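Trypsin/chymotrypsin inhibitor (Alocasia macrorrhizos, PDB 5YCZ) inhibits trypsin and alpha-chymotrypsin, acting as a homodimeric Kunitz-type serine protease inhibitor of giant taro. Local coordinates at residues A[55-61]-A[73-79]; A[113-119]-A[131-137]. All blocks are in the same frame, centred on the assembly; numbering follows the deposited sequence.

Contact 1: A[55-61]-A[73-79]; sequences PLAFFPE and TLYIMFP
Ala-57 and Met-77 exchange N-H and C=O in both directions, as do Phe-59 and Tyr-75, in the antiparallel pairing of 55-61 with 73-79; within the second couple Tyr-75 N reaches Phe-59 O at 2.8 Å from above the carbonyl plane, 39° out of it. Glu-61 N donates to Thr-73 O at 3.0 Å, a fifth bond that follows the Phe-59 and Tyr-75 pair.

Apolar contacts fall on two faces. With Phe-58, Pro-60, Leu-74 and Ile-76, the inner one lines the core of the beta-trefoil of the leguminous Kunitz family, where Phe-178 meets the Phe-58 ring. Phe-58 and Ile-76 lie side by side pointing the same way, Phe-58 CD1 3.9 Å from Ile-76 CG1. Near the other end Leu-56 sets CD2 over the centre of the Phe-78 ring, a CH-pi contact 3.4 Å from the centroid and 8° off the normal. The bond predicted by rule to be reactive, Leu-56 to Ala-57, is here formed by two buried residues, Ala-57 being paired with Met-77.

The second face carries Ala-57, Phe-59, Tyr-75 and Met-77. Met-77 CG sits between its backbone N and carbonyl carbon, which brings it to Phe-59 CE1 at 3.6 Å, and the bend beyond keeps the sulfur near the ring in an oblique Met-aromatic contact. Pro-81 of the second subunit packs on Phe-59 and Tyr-75.

Polar side chains meet at Glu-61. Its carboxylate stands steeply to the Tyr-75 ring, the planes 74° apart. The bond from Tyr-75 OH to Glu-61 OE1 is modelled implausibly short, so its exact geometry is doubtful; that hydroxyl also bonds Ser-106 N. Thr-73 OG1 is modelled as donor to Glu-61 OE2, whose position is less sure.

Contact 2: A[113-119]-A[131-137]; sequences NSRFAIR and YQIEVCP
Phe-116 lies beside Val-135 and crosses Ile-133 on the inner face of a beta hairpin of the trefoil, strands 116-120 and 131-135. Ile-133 CG2, set anti to its own backbone N, is the bump between the rows: it presses on Phe-116 CD2 at 3.7 Å and also approaches Phe-116 CB, while Val-135 CG2 comes up to CE2 of the same ring at 4.2 Å. Further along, Ile-118 turns its CG2 branch into the corner formed by Tyr-131 CB and the carbonyl of Gln-132, 3.6 Å from that CB. Ile-76 and Leu-155 pack on the same row, continuing the interior.

Across the sheet, Ala-117 CB meets the sulfur of Cys-136, 4.1 Å from SG, which forms a disulfide with Cys-151. Arg-119 and Glu-134 reach over this face from neighbouring strands; their planar groups are 77° apart, and the salt bridge from Arg-119 NH1 to Glu-134 OE2 is long at 3.5 Å. Arg-119 bends at chi3, and its CD also lies against OE2.

Paired backbone bonds link Ala-117 with Glu-134 and Arg-119 with Gln-132, and Cys-136 N adds another to Arg-115 O. Arg-115 stretches its chain from CG to NE alongside Cys-136 and Pro-137. Outside the pair, Gly-110 O accepts from Arg-115 NH1, and the carbonyls of Ala-108 and Ser-106 from its NH2. Pro-137 O, the second acceptor of Arg-115 NH1, sits at the guanidinium edge, only 12° out of its plane, and receives that nitrogen at 3.1 Å.

Both contacts are buried antiparallel strand pairs, but they belong to separate sheets whose outermost strands, 74-77 and 116-120, come together: Leu-74 N probably hydrogen-bonds Phe-116 O, and Leu-74 CD2 packs on Ile-118 CD1. Contact 1 also turns its other face to the second subunit, whereas contact 2 is touched by no other chain of the assembly. Chemistry differs accordingly. Contact 1 is richer in aromatic and methionine packing, with its polar group at one end; contact 2 adds an ion pair across its second face and a disulfide-bonded cysteine. The polar ends join through the salt bridge Glu-61 OE1 to Arg-115 NE, 2.9 Å, which probably steadies the Glu-61 carboxylate's charge.

Contact 1: A[55-61]-A[73-79]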
loop_
_atom_site.group_PDB
_atom_site.type_symbol
_atom_site.label_atom_id
_atom_site.label_comp_id
_atom_site.label_asym_id
_atom_site.label_seq_id
_atom_site.Cartn_x
_atom_site.Cartn_y
_atom_site.Cartn_z
ATOM N N PRO A 55 -1.358 -8.067 -6.385
ATOM C CA PRO A 55 0.070 -7.715 -6.393
ATOM C C PRO A 55 0.607 -7.437 -4.995
ATOM O O PRO A 55 -0.053 -6.803 -4.166
ATOM C CB PRO A 55 0.123 -6.450 -7.258
ATOM C CG PRO A 55 -1.179 -6.411 -7.990
ATOM C CD PRO A 55 -2.181 -7.089 -7.109
ATOM N N LEU A 56 1.827 -7.896 -4.756
ATOM C CA LEU A 56 2.576 -7.588 -3.555
ATOM C C LEU A 56 3.764 -6.706 -3.900
ATOM O O LEU A 56 4.215 -6.649 -5.046
ATOM C CB LEU A 56 3.068 -8.865 -2.872
ATOM C CG LEU A 56 1.959 -9.785 -2.383
ATOM C CD1 LEU A 56 2.419 -11.211 -2.413
ATOM C CD2 LEU A 56 1.547 -9.392 -0.978
ATOM N N ALA A 57 4.270 -6.016 -2.889
ATOM C CA ALA A 57 5.531 -5.307 -3.017
ATOM C C ALA A 57 6.309 -5.497 -1.729
ATOM O O ALA A 57 5.716 -5.674 -0.659
ATOM C CB ALA A 57 5.324 -3.825 -3.320
ATOM N N PHE A 58 7.642 -5.478 -1.847
ATOM C CA PHE A 58 8.555 -5.827 -0.766
ATOM C C PHE A 58 9.484 -4.672 -0.433
ATOM O O PHE A 58 9.887 -3.900 -1.303
ATOM C CB PHE A 58 9.390 -7.031 -1.126
ATOM C CG PHE A 58 8.585 -8.160 -1.641
ATOM C CD1 PHE A 58 8.054 -9.095 -0.769
ATOM C CD2 PHE A 58 8.323 -8.275 -2.999
ATOM C CE1 PHE A 58 7.292 -10.142 -1.243
ATOM C CE2 PHE A 58 7.568 -9.312 -3.488
ATOM C CZ PHE A 58 7.044 -10.252 -2.613
ATOM N N PHE A 59 9.845 -4.589 0.849
ATOM C CA PHE A 59 10.575 -3.449 1.390
ATOM C C PHE A 59 11.651 -3.977 2.327
ATOM O O PHE A 59 11.375 -4.254 3.505
ATOM C CB PHE A 59 9.631 -2.490 2.111
ATOM C CG PHE A 59 8.592 -1.909 1.209
ATOM C CD1 PHE A 59 7.412 -2.592 0.959
ATOM C CD2 PHE A 59 8.815 -0.694 0.572
ATOM C CE1 PHE A 59 6.452 -2.058 0.090
ATOM C CE2 PHE A 59 7.874 -0.148 -0.295
ATOM C CZ PHE A 59 6.686 -0.825 -0.533
ATOM N N PRO A 60 12.879 -4.149 1.837
ATOM C CA PRO A 60 13.947 -4.644 2.703
ATOM C C PRO A 60 14.135 -3.704 3.876
ATOM O O PRO A 60 14.087 -2.483 3.721
ATOM C CB PRO A 60 15.172 -4.646 1.787
ATOM C CG PRO A 60 14.627 -4.565 0.415
ATOM C CD PRO A 60 13.385 -3.776 0.510
ATOM N N GLU A 61 14.317 -4.279 5.062
ATOM C CA GLU A 61 14.530 -3.442 6.235
ATOM C C GLU A 61 15.812 -2.632 6.123
ATOM O O GLU A 61 15.929 -1.590 6.780
ATOM C CB GLU A 61 14.567 -4.288 7.502
ATOM C CG GLU A 61 13.207 -4.577 8.092
ATOM C CD GLU A 61 13.273 -4.866 9.588
ATOM O OE1 GLU A 61 12.684 -4.086 10.368
ATOM O OE2 GLU A 61 13.909 -5.875 9.981
ATOM N N THR A 73 15.783 -9.561 6.293
ATOM C CA THR A 73 14.401 -9.265 6.674
ATOM C C THR A 73 13.836 -8.125 5.835
ATOM O O THR A 73 14.558 -7.224 5.394
ATOM C CB THR A 73 14.262 -8.921 8.172
ATOM O OG1 THR A 73 15.202 -7.914 8.568
ATOM C CG2 THR A 73 14.444 -10.145 9.047
ATOM N N LEU A 74 12.523 -8.192 5.605
ATOM C CA LEU A 74 11.808 -7.184 4.841
ATOM C C LEU A 74 10.375 -7.097 5.330
ATOM O O LEU A 74 9.903 -7.930 6.107
ATOM C CB LEU A 74 11.812 -7.514 3.361
ATOM C CG LEU A 74 11.441 -8.968 3.112
ATOM C CD1 LEU A 74 9.936 -9.143 3.094
ATOM C CD2 LEU A 74 12.017 -9.428 1.788
ATOM N N TYR A 75 9.663 -6.117 4.793
ATOM C CA TYR A 75 8.227 -5.994 4.960
ATOM C C TYR A 75 7.528 -6.336 3.661
ATOM O O TYR A 75 8.090 -6.200 2.566
ATOM C CB TYR A 75 7.836 -4.580 5.360
ATOM C CG TYR A 75 8.659 -4.059 6.477
ATOM C CD1 TYR A 75 8.638 -4.684 7.704
ATOM C CD2 TYR A 75 9.479 -2.953 6.303
ATOM C CE1 TYR A 75 9.405 -4.214 8.748
ATOM C CE2 TYR A 75 10.244 -2.472 7.332
ATOM C CZ TYR A 75 10.205 -3.104 8.562
ATOM O OH TYR A 75 10.965 -2.647 9.616
ATOM N N ILE A 76 6.278 -6.760 3.794
ATOM C CA ILE A 76 5.463 -7.160 2.661
ATOM C C ILE A 76 4.126 -6.453 2.777
ATOM O O ILE A 76 3.578 -6.314 3.876
ATOM C CB ILE A 76 5.249 -8.691 2.612
ATOM C CG1 ILE A 76 6.572 -9.434 2.772
ATOM C CG2 ILE A 76 4.549 -9.104 1.307
ATOM C CD1 ILE A 76 6.417 -10.945 2.976
ATOM N N MET A 77 3.581 -6.030 1.632
ATOM C CA MET A 77 2.249 -5.451 1.629
ATOM C C MET A 77 1.572 -5.669 0.290
ATOM O O MET A 77 2.223 -5.994 -0.705
ATOM C CB MET A 77 2.307 -3.963 1.994
ATOM C CG MET A 77 3.157 -3.066 1.095
ATOM S SD MET A 77 2.506 -1.375 1.000
ATOM C CE MET A 77 2.497 -0.920 2.728
ATOM N N PHE A 78 0.247 -5.558 0.305
ATOM C CA PHE A 78 -0.528 -5.399 -0.907
ATOM C C PHE A 78 -0.711 -3.898 -1.111
ATOM O O PHE A 78 -1.499 -3.270 -0.374
ATOM C CB PHE A 78 -1.882 -6.086 -0.791
ATOM C CG PHE A 78 -1.822 -7.581 -0.670
ATOM C CD1 PHE A 78 -1.925 -8.388 -1.794
ATOM C CD2 PHE A 78 -1.727 -8.191 0.581
ATOM C CE1 PHE A 78 -1.905 -9.779 -1.682
ATOM C CE2 PHE A 78 -1.705 -9.578 0.700
ATOM C CZ PHE A 78 -1.797 -10.375 -0.441
ATOM N N PRO A 79 -0.030 -3.287 -2.052
ATOM C CA PRO A 79 -0.132 -1.813 -2.129
ATOM C C PRO A 79 -1.417 -1.369 -2.812
ATOM O O PRO A 79 -1.425 -0.787 -3.895
ATOM C CB PRO A 79 1.115 -1.438 -2.929
ATOM C CG PRO A 79 1.373 -2.604 -3.789
ATOM C CD PRO A 79 0.860 -3.846 -3.082
#

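Contact 2: A[113-119]-A[131-137]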
loop_
_atom_site.group_PDB
_atom_site.type_symbol
_atom_site.label_atom_id
_atom_site.label_comp_id
_atom_site.label_asym_id
_atom_site.label_seq_id
_atom_site.Cartn_x
_atom_site.Cartn_y
_atom_site.Cartn_z
ATOM N N ASN A 113 6.783 -8.420 14.562
ATOM C CA ASN A 113 6.066 -9.478 13.854
ATOM C C ASN A 113 5.731 -9.148 12.407
ATOM O O ASN A 113 5.142 -9.994 11.717
ATOM C CB ASN A 113 4.783 -9.821 14.593
ATOM C CG ASN A 113 5.047 -10.585 15.849
ATOM O OD1 ASN A 113 4.476 -10.300 16.913
ATOM N ND2 ASN A 113 5.935 -11.561 15.747
ATOM N N SER A 114 6.068 -7.961 11.922
ATOM C CA SER A 114 5.925 -7.693 10.502
ATOM C C SER A 114 7.201 -7.993 9.712
ATOM O O SER A 114 7.271 -7.663 8.524
ATOM C CB SER A 114 5.483 -6.241 10.273
ATOM O OG SER A 114 6.078 -5.362 11.205
ATOM N N ARG A 115 8.198 -8.622 10.328
ATOM C CA ARG A 115 9.458 -8.896 9.650
ATOM C C ARG A 115 9.421 -10.288 9.030
ATOM O O ARG A 115 9.306 -11.297 9.736
ATOM C CB ARG A 115 10.639 -8.773 10.607
ATOM C CG ARG A 115 11.060 -7.347 10.894
ATOM C CD ARG A 115 11.645 -7.270 12.293
ATOM N NE ARG A 115 12.221 -5.961 12.554
ATOM C CZ ARG A 115 12.653 -5.561 13.746
ATOM N NH1 ARG A 115 12.571 -6.365 14.793
ATOM N NH2 ARG A 115 13.148 -4.341 13.891
ATOM N N PHE A 116 9.546 -10.337 7.713
ATOM C CA PHE A 116 9.608 -11.592 6.992
ATOM C C PHE A 116 10.928 -11.652 6.232
ATOM O O PHE A 116 11.567 -10.625 5.981
ATOM C CB PHE A 116 8.413 -11.736 6.037
ATOM C CG PHE A 116 7.088 -11.707 6.729
ATOM C CD1 PHE A 116 6.509 -10.497 7.112
ATOM C CD2 PHE A 116 6.423 -12.883 7.015
ATOM C CE1 PHE A 116 5.286 -10.464 7.762
ATOM C CE2 PHE A 116 5.198 -12.861 7.668
ATOM C CZ PHE A 116 4.619 -11.651 8.036
ATOM N N ALA A 117 11.345 -12.871 5.893
ATOM C CA ALA A 117 12.461 -13.085 4.988
ATOM C C ALA A 117 12.041 -14.078 3.919
ATOM O O ALA A 117 11.120 -14.872 4.124
ATOM C CB ALA A 117 13.698 -13.601 5.721
ATOM N N ILE A 118 12.716 -14.018 2.772
ATOM C CA ILE A 118 12.505 -14.954 1.674
ATOM C C ILE A 118 13.760 -15.790 1.464
ATOM O O ILE A 118 14.886 -15.279 1.504
ATOM C CB ILE A 118 12.125 -14.230 0.370
ATOM C CG1 ILE A 118 10.868 -13.397 0.581
ATOM C CG2 ILE A 118 11.904 -15.233 -0.764
ATOM C CD1 ILE A 118 10.835 -12.139 -0.262
ATOM N N ARG A 119 13.556 -17.074 1.205
ATOM C CA ARG A 119 14.628 -18.040 1.035
ATOM C C ARG A 119 14.281 -18.960 -0.122
ATOM O O ARG A 119 13.104 -19.187 -0.412
ATOM C CB ARG A 119 14.844 -18.869 2.313
ATOM C CG ARG A 119 15.357 -18.063 3.483
ATOM C CD ARG A 119 16.129 -18.922 4.477
ATOM N NE ARG A 119 17.404 -18.299 4.831
ATOM C CZ ARG A 119 17.540 -17.372 5.772
ATOM N NH1 ARG A 119 16.470 -16.963 6.459
ATOM N NH2 ARG A 119 18.743 -16.858 6.027
ATOM N N TYR A 131 10.795 -20.181 -3.987
ATOM C CA TYR A 131 11.112 -19.553 -2.723
ATOM C C TYR A 131 10.049 -19.908 -1.704
ATOM O O TYR A 131 8.998 -20.474 -2.019
ATOM C CB TYR A 131 11.256 -18.038 -2.879
ATOM C CG TYR A 131 12.346 -17.632 -3.853
ATOM C CD1 TYR A 131 13.628 -17.327 -3.403
ATOM C CD2 TYR A 131 12.095 -17.557 -5.226
ATOM C CE1 TYR A 131 14.630 -16.962 -4.293
ATOM C CE2 TYR A 131 13.096 -17.196 -6.124
ATOM C CZ TYR A 131 14.358 -16.905 -5.651
ATOM O OH TYR A 131 15.343 -16.549 -6.532
ATOM N N GLN A 132 10.362 -19.601 -0.457
ATOM C CA GLN A 132 9.390 -19.618 0.618
ATOM C C GLN A 132 9.529 -18.321 1.409
ATOM O O GLN A 132 10.497 -17.568 1.245
ATOM C CB GLN A 132 9.594 -20.820 1.533
ATOM C CG GLN A 132 9.928 -22.099 0.835
ATOM C CD GLN A 132 10.778 -22.977 1.717
ATOM O OE1 GLN A 132 11.500 -22.478 2.587
ATOM N NE2 GLN A 132 10.694 -24.291 1.512
ATOM N N ILE A 133 8.549 -18.060 2.276
ATOM C CA ILE A 133 8.576 -16.922 3.183
ATOM C C ILE A 133 8.733 -17.436 4.600
ATOM O O ILE A 133 8.063 -18.392 5.009
ATOM C CB ILE A 133 7.309 -16.077 3.059
ATOM C CG1 ILE A 133 7.153 -15.660 1.597
ATOM C CG2 ILE A 133 7.372 -14.899 4.028
ATOM C CD1 ILE A 133 6.297 -14.440 1.413
ATOM N N GLU A 134 9.623 -16.810 5.344
ATOM C CA GLU A 134 9.826 -17.154 6.731
ATOM C C GLU A 134 9.377 -15.988 7.579
ATOM O O GLU A 134 9.494 -14.835 7.162
ATOM C CB GLU A 134 11.284 -17.472 7.002
ATOM C CG GLU A 134 11.692 -18.814 6.423
ATOM C CD GLU A 134 12.759 -19.479 7.252
ATOM O OE1 GLU A 134 12.406 -20.098 8.293
ATOM O OE2 GLU A 134 13.945 -19.356 6.867
ATOM N N VAL A 135 8.837 -16.305 8.753
ATOM C CA VAL A 135 8.512 -15.321 9.780
ATOM C C VAL A 135 9.749 -15.128 10.656
ATOM O O VAL A 135 10.142 -16.040 11.384
ATOM C CB VAL A 135 7.318 -15.793 10.613
ATOM C CG1 VAL A 135 6.807 -14.677 11.494
ATOM C CG2 VAL A 135 6.241 -16.342 9.695
ATOM N N CYS A 136 10.379 -13.953 10.602
ATOM C CA CYS A 136 11.651 -13.745 11.309
ATOM C C CYS A 136 11.606 -12.491 12.170
ATOM O O CYS A 136 12.058 -11.422 11.756
ATOM C CB CYS A 136 12.828 -13.669 10.333
ATOM S SG CYS A 136 13.163 -15.198 9.424
ATOM N N PRO A 137 11.088 -12.597 13.385
ATOM C CA PRO A 137 10.925 -11.403 14.222
ATOM C C PRO A 137 12.196 -10.606 14.431
ATOM O O PRO A 137 12.109 -9.409 14.725
ATOM C CB PRO A 137 10.408 -11.982 15.541
ATOM C CG PRO A 137 9.664 -13.179 15.127
ATOM C CD PRO A 137 10.415 -13.767 13.960
#